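Local coordinates for protein GCN5-related N-acetyltransferase (Sphaerobacter thermophilus, PDB 3TT2) that probably transfers acyl groups, such as the acetyl group of acetyl-coenzyme A, to an acceptor not yet identified, as a member of the GCN5-related N-acetyltransferase family, at residues A[152-157]-A[304-309]; A[244-249]-A[282-287]. One frame throughout, in Å; residues are numbered along the deposited sequence. Where two conformers were deposited one is given.

Contact 1: A[152-157]-A[304-309]. With SO4 (sulfate ion), chain G.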
loop_
_atom_site.group_PDB
_atom_site.type_symbol
_atom_site.label_atom_id
_atom_site.label_comp_id
_atom_site.label_asym_id
_atom_site.label_seq_id
_atom_site.Cartn_x
_atom_site.Cartn_y
_atom_site.Cartn_z
ATOM N N ASP A 152 1.615 -2.111 12.749
ATOM C CA ASP A 152 2.632 -1.272 12.129
ATOM C C ASP A 152 2.796 -1.678 10.670
ATOM O O ASP A 152 2.786 -2.872 10.344
ATOM C CB ASP A 152 3.983 -1.451 12.822
ATOM C CG ASP A 152 4.073 -0.719 14.140
ATOM O OD1 ASP A 152 3.128 0.024 14.499
ATOM O OD2 ASP A 152 5.115 -0.883 14.812
ATOM N N ILE A 153 2.951 -0.692 9.795
ATOM C CA ILE A 153 3.278 -0.969 8.409
ATOM C C ILE A 153 4.618 -0.316 8.101
ATOM O O ILE A 153 4.793 0.899 8.283
ATOM C CB ILE A 153 2.231 -0.434 7.416
ATOM C CG1 ILE A 153 0.992 -1.320 7.387
ATOM C CG2 ILE A 153 2.794 -0.454 6.021
ATOM C CD1 ILE A 153 0.048 -1.119 8.525
ATOM N N TRP A 154 5.572 -1.120 7.646
ATOM C CA TRP A 154 6.880 -0.590 7.343
ATOM C C TRP A 154 7.106 -0.517 5.846
ATOM O O TRP A 154 6.916 -1.504 5.126
ATOM C CB TRP A 154 7.951 -1.464 7.959
ATOM C CG TRP A 154 7.859 -1.620 9.430
ATOM C CD1 TRP A 154 7.117 -2.531 10.104
ATOM C CD2 TRP A 154 8.560 -0.860 10.419
ATOM N NE1 TRP A 154 7.307 -2.394 11.453
ATOM C CE2 TRP A 154 8.188 -1.375 11.678
ATOM C CE3 TRP A 154 9.462 0.208 10.363
ATOM C CZ2 TRP A 154 8.680 -0.863 12.871
ATOM C CZ3 TRP A 154 9.952 0.715 11.551
ATOM C CH2 TRP A 154 9.561 0.179 12.789
ATOM N N VAL A 155 7.518 0.656 5.380
ATOM C CA VAL A 155 7.957 0.801 4.002
ATOM C C VAL A 155 9.476 0.666 3.913
ATOM O O VAL A 155 10.211 1.527 4.401
ATOM C CB VAL A 155 7.547 2.148 3.434
ATOM C CG1 VAL A 155 7.777 2.160 1.956
ATOM C CG2 VAL A 155 6.073 2.406 3.743
HETATM N N MSE A 156 9.936 -0.410 3.277
HETATM C CA MSE A 156 11.364 -0.676 3.118
HETATM C C MSE A 156 11.801 -0.106 1.786
HETATM O O MSE A 156 11.023 -0.055 0.841
HETATM C CB MSE A 156 11.658 -2.176 3.189
HETATM C CG MSE A 156 11.105 -2.838 4.429
HETATM SE SE MSE A 156 11.703 -2.118 6.179
HETATM C CE MSE A 156 13.603 -2.618 6.155
ATOM N N ALA A 157 13.023 0.386 1.720
ATOM C CA ALA A 157 13.518 0.935 0.467
ATOM C C ALA A 157 14.937 0.451 0.228
ATOM O O ALA A 157 15.636 0.060 1.169
ATOM C CB ALA A 157 13.470 2.403 0.524
HETATM N N MSE A 304 17.944 -3.872 2.522
HETATM C CA MSE A 304 16.989 -2.816 2.564
HETATM C C MSE A 304 17.138 -2.053 3.851
HETATM O O MSE A 304 17.908 -2.449 4.716
HETATM C CB MSE A 304 15.610 -3.397 2.422
HETATM C CG MSE A 304 15.144 -3.464 0.996
HETATM SE SE MSE A 304 13.532 -4.511 0.838
HETATM C CE MSE A 304 14.314 -6.155 1.464
ATOM N N HIS A 305 16.374 -0.973 3.966
ATOM C CA HIS A 305 16.423 -0.084 5.116
ATOM C C HIS A 305 15.052 0.574 5.274
ATOM O O HIS A 305 14.203 0.486 4.382
ATOM C CB HIS A 305 17.514 0.958 4.954
ATOM C CG HIS A 305 17.180 2.020 3.957
ATOM N ND1 HIS A 305 17.410 1.870 2.606
ATOM C CD2 HIS A 305 16.614 3.241 4.113
ATOM C CE1 HIS A 305 17.003 2.956 1.973
ATOM N NE2 HIS A 305 16.515 3.799 2.865
ATOM N N VAL A 306 14.810 1.189 6.421
ATOM C CA VAL A 306 13.491 1.736 6.690
ATOM C C VAL A 306 13.306 3.127 6.052
ATOM O O VAL A 306 14.009 4.075 6.376
ATOM C CB VAL A 306 13.232 1.787 8.220
ATOM C CG1 VAL A 306 11.879 2.363 8.541
ATOM C CG2 VAL A 306 13.325 0.407 8.810
ATOM N N LYS A 307 12.329 3.241 5.161
ATOM C CA LYS A 307 11.955 4.532 4.604
ATOM C C LYS A 307 11.061 5.232 5.618
ATOM O O LYS A 307 11.483 6.182 6.278
ATOM C CB LYS A 307 11.236 4.379 3.259
ATOM C CG LYS A 307 10.987 5.678 2.581
ATOM C CD LYS A 307 10.471 5.484 1.180
ATOM C CE LYS A 307 10.405 6.811 0.433
ATOM N NZ LYS A 307 9.373 6.775 -0.662
ATOM N N HIS A 308 9.830 4.759 5.769
ATOM C CA HIS A 308 8.960 5.280 6.826
ATOM C C HIS A 308 8.088 4.184 7.443
ATOM O O HIS A 308 7.994 3.075 6.927
ATOM C CB HIS A 308 8.150 6.527 6.420
ATOM C CG HIS A 308 7.787 6.594 4.970
ATOM N ND1 HIS A 308 8.231 7.613 4.151
ATOM C CD2 HIS A 308 6.986 5.819 4.207
ATOM C CE1 HIS A 308 7.754 7.431 2.934
ATOM N NE2 HIS A 308 6.978 6.362 2.942
ATOM N N ARG A 309 7.502 4.502 8.589
ATOM C CA ARG A 309 6.693 3.582 9.365
ATOM C C ARG A 309 5.305 4.174 9.530
ATOM O O ARG A 309 5.155 5.320 9.955
ATOM C CB ARG A 309 7.317 3.416 10.747
ATOM C CG ARG A 309 6.440 2.683 11.766
ATOM C CD ARG A 309 7.152 2.647 13.090
ATOM N NE ARG A 309 6.299 2.326 14.224
ATOM C CZ ARG A 309 6.274 3.044 15.340
ATOM N NH1 ARG A 309 7.040 4.126 15.440
ATOM N NH2 ARG A 309 5.483 2.686 16.349
HETATM S S SO4 G . 9.045 7.317 10.883
HETATM O O1 SO4 G . 9.391 6.010 11.447
HETATM O O2 SO4 G . 10.060 7.721 9.906
HETATM O O3 SO4 G . 7.745 7.241 10.222
HETATM O O4 SO4 G . 8.971 8.302 11.960
#
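Arg309 lays its aliphatic stem over one face of the Trp154 indole, with CD 3.8 Å from the centroid of the six-membered ring in a CH-pi contact. Because Arg309 is extended from CG to NE, its guanidinium passes beyond the ring, tilted 25° from the indole plane, and meets Asp152. There Arg309 NE makes a weak, long salt bridge with Asp152 OD2 (3.5 Å), the carboxylate coming to the guanidinium edge with its plane turned 73° away. The same OD2 accepts the backbone N-H of Arg292. At the indole edge, in plane, Val306 CG1 meets Trp154 CE3 at 3.7 Å, while Val306 CG2 turns to the selenium of Met156 (a selenomethionine), whose chain folds at chi2 and chi3 to bring it there.

The contact pairs strand 148-159, of the N-terminal acetyltransferase region, with the C-terminal strand 305-316, joining the two halves of the molecule. The strands are antiparallel, but a classic beta bulge sets Lys307 and His308 both opposite Val155. Val155 N bonds His308 O at 2.9 Å, and Lys307 N bonds Val155 O at 2.8 Å. Beta-branched Val155 suits the strand and puts CG2 against the edge of the His308 ring. Beyond the bulge Ala157 and His305 exchange two backbone bonds, the methyl of Ala157 being small enough to touch both the His305 ring and Lys307 CB. On the flank turned away from 152-157, Arg309 N donates to O3 of a sulfate ion, probably from the crystallisation liquor. With so long an ion pair, cohesion here probably owes more to backbone bonding and the arginine stem than to charge.

Contact 2: A[244-249]-A[282-287]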
loop_
_atom_site.group_PDB
_atom_site.type_symbol
_atom_site.label_atom_id
_atom_site.label_comp_id
_atom_site.label_asym_id
_atom_site.label_seq_id
_atom_site.Cartn_x
_atom_site.Cartn_y
_atom_site.Cartn_z
ATOM N N ALA A 244 7.110 4.022 -13.314
ATOM C CA ALA A 244 7.760 5.321 -13.391
ATOM C C ALA A 244 9.228 5.236 -12.995
ATOM O O ALA A 244 9.726 6.081 -12.245
ATOM C CB ALA A 244 7.034 6.325 -12.500
ATOM N N GLY A 245 9.909 4.203 -13.476
ATOM C CA GLY A 245 11.324 4.029 -13.192
ATOM C C GLY A 245 11.672 3.710 -11.748
ATOM O O GLY A 245 12.835 3.840 -11.347
ATOM N N LYS A 246 10.667 3.316 -10.962
ATOM C CA LYS A 246 10.890 2.844 -9.593
ATOM C C LYS A 246 10.340 1.451 -9.507
ATOM O O LYS A 246 9.380 1.121 -10.204
ATOM C CB LYS A 246 10.219 3.733 -8.540
ATOM C CG LYS A 246 10.787 5.119 -8.459
ATOM C CD LYS A 246 10.259 5.855 -7.249
ATOM C CE LYS A 246 10.697 5.183 -5.948
ATOM N NZ LYS A 246 10.662 6.141 -4.786
ATOM N N GLY A 247 10.985 0.606 -8.715
ATOM C CA GLY A 247 10.462 -0.732 -8.495
ATOM C C GLY A 247 9.491 -0.835 -7.333
ATOM O O GLY A 247 9.630 -0.144 -6.326
ATOM N N TRP A 248 8.522 -1.727 -7.447
ATOM C CA TRP A 248 7.688 -2.031 -6.303
ATOM C C TRP A 248 7.513 -3.523 -6.237
ATOM O O TRP A 248 7.179 -4.168 -7.236
ATOM C CB TRP A 248 6.321 -1.343 -6.368
ATOM C CG TRP A 248 5.472 -1.640 -5.135
ATOM C CD1 TRP A 248 4.489 -2.579 -5.021
ATOM C CD2 TRP A 248 5.571 -1.009 -3.844
ATOM N NE1 TRP A 248 3.963 -2.564 -3.750
ATOM C CE2 TRP A 248 4.612 -1.615 -3.006
ATOM C CE3 TRP A 248 6.383 0.004 -3.317
ATOM C CZ2 TRP A 248 4.430 -1.231 -1.673
ATOM C CZ3 TRP A 248 6.203 0.386 -1.990
ATOM C CH2 TRP A 248 5.232 -0.231 -1.184
ATOM N N ILE A 249 7.750 -4.070 -5.057
ATOM C CA ILE A 249 7.562 -5.494 -4.854
ATOM C C ILE A 249 6.318 -5.704 -4.021
ATOM O O ILE A 249 6.281 -5.376 -2.833
ATOM C CB ILE A 249 8.800 -6.147 -4.185
ATOM C CG1 ILE A 249 10.030 -5.916 -5.044
ATOM C CG2 ILE A 249 8.612 -7.630 -4.010
ATOM C CD1 ILE A 249 11.274 -6.362 -4.384
ATOM N N GLU A 282 15.809 2.642 -7.619
ATOM C CA GLU A 282 15.140 2.490 -6.346
ATOM C C GLU A 282 14.038 1.456 -6.388
ATOM O O GLU A 282 13.192 1.461 -7.285
ATOM C CB GLU A 282 14.588 3.826 -5.859
ATOM C CG GLU A 282 15.672 4.830 -5.550
ATOM C CD GLU A 282 15.146 6.240 -5.309
ATOM O OE1 GLU A 282 13.905 6.434 -5.298
ATOM O OE2 GLU A 282 15.987 7.157 -5.129
ATOM N N VAL A 283 14.080 0.565 -5.401
ATOM C CA VAL A 283 13.029 -0.412 -5.140
ATOM C C VAL A 283 12.479 -0.247 -3.717
ATOM O O VAL A 283 13.207 0.042 -2.759
ATOM C CB VAL A 283 13.534 -1.842 -5.327
ATOM C CG1 VAL A 283 12.379 -2.821 -5.176
ATOM C CG2 VAL A 283 14.202 -1.986 -6.697
ATOM N N GLU A 284 11.174 -0.400 -3.601
ATOM C CA GLU A 284 10.509 -0.281 -2.332
ATOM C C GLU A 284 9.547 -1.430 -2.201
ATOM O O GLU A 284 9.143 -2.034 -3.191
ATOM C CB GLU A 284 9.728 1.029 -2.252
ATOM C CG GLU A 284 10.600 2.264 -2.191
ATOM C CD GLU A 284 9.805 3.547 -2.273
ATOM O OE1 GLU A 284 8.659 3.514 -2.772
ATOM O OE2 GLU A 284 10.336 4.592 -1.846
ATOM N N LEU A 285 9.189 -1.724 -0.961
ATOM C CA LEU A 285 8.087 -2.610 -0.670
ATOM C C LEU A 285 7.549 -2.281 0.706
ATOM O O LEU A 285 8.049 -1.398 1.405
ATOM C CB LEU A 285 8.510 -4.075 -0.758
ATOM C CG LEU A 285 9.631 -4.575 0.151
ATOM C CD1 LEU A 285 9.125 -4.902 1.543
ATOM C CD2 LEU A 285 10.280 -5.791 -0.456
ATOM N N SER A 286 6.540 -3.032 1.102
ATOM C CA SER A 286 5.803 -2.703 2.290
ATOM C C SER A 286 5.575 -3.966 3.128
ATOM O O SER A 286 5.238 -5.025 2.596
ATOM C CB SER A 286 4.488 -2.067 1.860
ATOM O OG SER A 286 3.703 -1.743 2.973
ATOM N N VAL A 287 5.786 -3.877 4.436
ATOM C CA VAL A 287 5.539 -5.042 5.284
ATOM C C VAL A 287 4.785 -4.741 6.581
ATOM O O VAL A 287 5.106 -3.797 7.284
ATOM C CB VAL A 287 6.829 -5.872 5.554
ATOM C CG1 VAL A 287 7.709 -5.212 6.579
ATOM C CG2 VAL A 287 6.459 -7.265 6.018
#
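The Trp248 indole lies with one face over the backbone of strand 282-287: Leu285 CA sits 3.8 Å from the centroid of the six-membered ring, 15° off its normal, and Glu284 O lies under the same face toward the rim. Ser286 CB approaches Trp248 CZ2 obliquely at 3.6 Å, and the Glu284 carboxylate plane stands 83° from the ring. With CG anti to the backbone N (chi1 -178°), the broad ring reaches across to the neighbouring strand. The two strands are parallel neighbours joined through helix 263-278, the beta-alpha-beta crossover in this GNAT-family region. Gly247 N donates to Glu282 O at 2.8 Å, and Gly247 O accepts Glu284 N from above its carbonyl plane; Ile249 N then bonds Glu284 O. Gly247 allows a close approach, its CA 4.2 Å from Val283 CA. On the opposite side of the sheet, Ile249 CD1 meets Val283 CG1 at 3.8 Å, branched apolar chains suited to the side covered by Phe272 of the helix. On the side that carries Trp248, Lys246 bends at chi3 to bring NZ 3.3 Å from both Glu282 OE1 and Glu284 OE2, a network of two weak, long salt bridges; Glu284 OE2 has its stronger partner in Lys307 NZ.

From the N terminus the chain completes most of the N-terminal region before strand 148-159 supplies one side of contact 1; it then builds most of the second acetyltransferase region before strand 305-316 returns to close that long loop. Contact 2 is nested within it: strand 246-254 leads through helix 263-278 to strand 282-290, a much shorter closure. In the sheet, strand 148-159 lies between the returning strand and strand 282-290, while strand 305-316 lies between 125-132 and 148-159, an order consistent with an exchange of terminal strands between the two halves. The contacts, with centres about 11 Å apart, also touch directly: Trp154 O lies 2.7 Å from Val287 N, a probable hydrogen bond.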